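Local coordinates for BH0493 protein (Bacillus halodurans C-125, PDB 2QEE) that binds zinc and is probably a metal-dependent enzyme of the amidohydrolase superfamily, its natural substrate not established, at residues Glu93-Cys101 and Glu362-His370. Residues are numbered along the deposited sequence; the frame is centred on the assembly and turned at random.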
# COMPACT_ATOMS: atom_id res chain seq x y z
N GLU C 93 -7.96 -11.55 13.30
CA GLU C 93 -9.20 -10.80 13.30
C GLU C 93 -10.47 -11.69 13.43
O GLU C 93 -11.39 -11.35 14.20
CB GLU C 93 -9.29 -9.94 12.04
CG GLU C 93 -10.57 -9.18 11.80
CD GLU C 93 -10.99 -8.18 12.91
OE1 GLU C 93 -10.22 -7.86 13.84
OE2 GLU C 93 -12.16 -7.77 12.82
N ALA C 94 -10.51 -12.78 12.66
CA ALA C 94 -11.65 -13.69 12.67
C ALA C 94 -11.81 -14.39 14.03
O ALA C 94 -12.93 -14.53 14.56
CB ALA C 94 -11.52 -14.69 11.52
N CYS C 95 -10.69 -14.74 14.67
CA CYS C 95 -10.78 -15.36 15.99
C CYS C 95 -11.19 -14.31 17.04
O CYS C 95 -12.08 -14.57 17.88
CB CYS C 95 -9.47 -16.00 16.38
SG CYS C 95 -9.11 -17.49 15.40
N ARG C 96 -10.55 -13.12 17.02
CA ARG C 96 -10.99 -12.03 17.89
C ARG C 96 -12.50 -11.82 17.75
O ARG C 96 -13.23 -11.63 18.79
CB ARG C 96 -10.27 -10.75 17.49
CG ARG C 96 -10.69 -9.47 18.21
CD ARG C 96 -10.29 -8.28 17.25
NE ARG C 96 -10.70 -7.03 17.86
CZ ARG C 96 -10.76 -5.87 17.23
NH1 ARG C 96 -10.45 -5.79 15.94
NH2 ARG C 96 -11.14 -4.79 17.90
N GLY C 97 -12.97 -11.79 16.52
CA GLY C 97 -14.40 -11.58 16.28
C GLY C 97 -15.30 -12.56 17.03
O GLY C 97 -16.31 -12.15 17.60
N VAL C 98 -14.96 -13.86 17.01
CA VAL C 98 -15.75 -14.84 17.79
C VAL C 98 -15.85 -14.41 19.25
O VAL C 98 -16.95 -14.43 19.83
CB VAL C 98 -15.18 -16.28 17.65
CG1 VAL C 98 -15.94 -17.32 18.54
CG2 VAL C 98 -15.24 -16.75 16.17
N LEU C 99 -14.75 -13.94 19.83
CA LEU C 99 -14.78 -13.52 21.23
C LEU C 99 -15.63 -12.28 21.41
O LEU C 99 -16.38 -12.20 22.41
CB LEU C 99 -13.34 -13.24 21.71
CG LEU C 99 -12.38 -14.43 21.47
CD1 LEU C 99 -11.01 -14.08 22.05
CD2 LEU C 99 -12.95 -15.65 22.21
N THR C 100 -15.52 -11.29 20.50
CA THR C 100 -16.40 -10.10 20.61
C THR C 100 -17.88 -10.49 20.64
O THR C 100 -18.66 -9.94 21.41
CB THR C 100 -16.05 -9.11 19.48
OG1 THR C 100 -14.70 -8.67 19.71
CG2 THR C 100 -17.05 -7.89 19.45
N CYS C 101 -18.26 -11.46 19.81
CA CYS C 101 -19.64 -11.96 19.77
C CYS C 101 -20.05 -12.56 21.11
O CYS C 101 -21.13 -12.20 21.65
CB CYS C 101 -19.78 -13.02 18.69
SG CYS C 101 -19.62 -12.36 17.01
N GLU C 362 -24.70 -13.90 14.36
CA GLU C 362 -23.99 -13.21 15.48
C GLU C 362 -22.80 -12.36 15.04
O GLU C 362 -22.40 -11.46 15.80
CB GLU C 362 -23.49 -14.18 16.53
CG GLU C 362 -24.60 -14.86 17.34
CD GLU C 362 -25.33 -15.98 16.59
OE1 GLU C 362 -24.93 -16.38 15.48
OE2 GLU C 362 -26.31 -16.49 17.16
N GLN C 363 -22.30 -12.60 13.84
CA GLN C 363 -21.18 -11.81 13.32
C GLN C 363 -21.50 -10.31 13.17
O GLN C 363 -20.60 -9.46 13.13
CB GLN C 363 -20.74 -12.34 11.97
CG GLN C 363 -20.14 -13.74 12.04
CD GLN C 363 -19.86 -14.34 10.67
OE1 GLN C 363 -20.47 -13.98 9.68
NE2 GLN C 363 -18.93 -15.29 10.62
N LEU C 364 -22.77 -9.95 13.05
CA LEU C 364 -23.15 -8.53 13.09
C LEU C 364 -22.57 -7.88 14.32
O LEU C 364 -22.16 -6.69 14.24
CB LEU C 364 -24.68 -8.37 13.12
CG LEU C 364 -25.34 -8.80 11.85
CD1 LEU C 364 -26.86 -8.60 12.05
CD2 LEU C 364 -24.89 -7.92 10.70
N ILE C 365 -22.47 -8.61 15.43
CA ILE C 365 -21.98 -7.99 16.67
C ILE C 365 -20.53 -7.54 16.42
O ILE C 365 -20.21 -6.34 16.57
CB ILE C 365 -22.04 -8.96 17.87
CG1 ILE C 365 -23.51 -9.29 18.15
CG2 ILE C 365 -21.44 -8.28 19.16
CD1 ILE C 365 -23.70 -10.36 19.29
N TYR C 366 -19.66 -8.49 16.07
CA TYR C 366 -18.21 -8.12 15.98
C TYR C 366 -17.89 -7.31 14.74
O TYR C 366 -16.99 -6.41 14.76
CB TYR C 366 -17.29 -9.32 16.08
CG TYR C 366 -16.84 -10.02 14.81
CD1 TYR C 366 -15.85 -9.44 13.99
CD2 TYR C 366 -17.35 -11.29 14.44
CE1 TYR C 366 -15.31 -10.10 12.91
CE2 TYR C 366 -16.83 -11.95 13.32
CZ TYR C 366 -15.84 -11.35 12.54
OH TYR C 366 -15.30 -12.00 11.44
N LYS C 367 -18.56 -7.59 13.63
CA LYS C 367 -18.20 -6.86 12.42
C LYS C 367 -18.46 -5.36 12.64
O LYS C 367 -17.64 -4.51 12.25
CB LYS C 367 -18.98 -7.37 11.19
CG LYS C 367 -18.71 -8.85 10.89
CD LYS C 367 -17.67 -9.04 9.85
CE LYS C 367 -17.76 -10.51 9.38
NZ LYS C 367 -16.67 -10.76 8.39
N TRP C 368 -19.57 -5.01 13.28
CA TRP C 368 -19.89 -3.59 13.52
C TRP C 368 -19.10 -3.01 14.70
O TRP C 368 -18.66 -1.88 14.65
CB TRP C 368 -21.44 -3.40 13.62
CG TRP C 368 -21.99 -3.56 12.25
CD1 TRP C 368 -22.72 -4.62 11.77
CD2 TRP C 368 -21.74 -2.71 11.14
NE1 TRP C 368 -22.99 -4.44 10.45
CE2 TRP C 368 -22.36 -3.29 10.02
CE3 TRP C 368 -21.04 -1.50 10.98
CZ2 TRP C 368 -22.34 -2.71 8.76
CZ3 TRP C 368 -21.03 -0.91 9.75
CH2 TRP C 368 -21.66 -1.53 8.63
N HIS C 369 -18.90 -3.78 15.75
CA HIS C 369 -18.11 -3.29 16.89
C HIS C 369 -16.67 -2.95 16.41
O HIS C 369 -16.12 -1.86 16.71
CB HIS C 369 -18.08 -4.38 17.95
CG HIS C 369 -17.32 -4.02 19.20
ND1 HIS C 369 -15.94 -3.90 19.24
CD2 HIS C 369 -17.76 -3.83 20.47
CE1 HIS C 369 -15.57 -3.60 20.48
NE2 HIS C 369 -16.65 -3.55 21.24
N HIS C 370 -16.04 -3.89 15.70
CA HIS C 370 -14.62 -3.69 15.33
C HIS C 370 -14.48 -2.55 14.34
O HIS C 370 -13.48 -1.78 14.38
CB HIS C 370 -14.05 -4.97 14.70
CG HIS C 370 -13.94 -6.15 15.63
ND1 HIS C 370 -13.27 -7.30 15.26
CD2 HIS C 370 -14.41 -6.37 16.88
CE1 HIS C 370 -13.36 -8.19 16.24
NE2 HIS C 370 -14.01 -7.63 17.25
O HOH W 1 -14.93 -14.71 12.56
O HOH W 2 -11.13 -2.87 15.39
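His370 is gripped at both ring nitrogens by the helix it faces. Its ND1 donates a nearly straight bond to Glu93 OE2 (2.7 Å, 173°); OE2 lies in the ring plane, and the donor meets it on the syn side, somewhat out of the carboxylate plane. NE2 shares a hydrogen bond with Thr100 OG1 at 2.8 Å, a short hydroxyl sufficing there. These two edge bonds fix the ring's rotation, and imidazole suits the place by offering each partner a polar atom. The guanidinium of Arg96 lies flat over one face, its chain extended from CG to NE; Tyr366 CD1 lies over the opposite face, toward its rim. Gly97, with no CB, lets the Tyr366 ring come down onto its CA, 3.4 Å from the centroid, a CH-pi contact. Helix 93-104 thus packs knobs-into-holes on the start of helix 363-388, soon after the zinc ligand Asp357, the segment axes approaching to 7.9 Å and crossing at 111°. The small Cys101 SG fits at the tyrosine's edge, 3.6 Å from Tyr366 CD2. Farther out, water 1 links Tyr366 OH to Ala94 O. Arg96 NH1 makes a salt bridge to Glu93 OE1, steadying that carboxylate, whose chain bends at chi2 (59°) toward His370. Were Arg96 an alanine, the imidazole would probably lose its stacked group and Glu93 OE1 this salt bridge. Ile386 of the second subunit packs against Arg96.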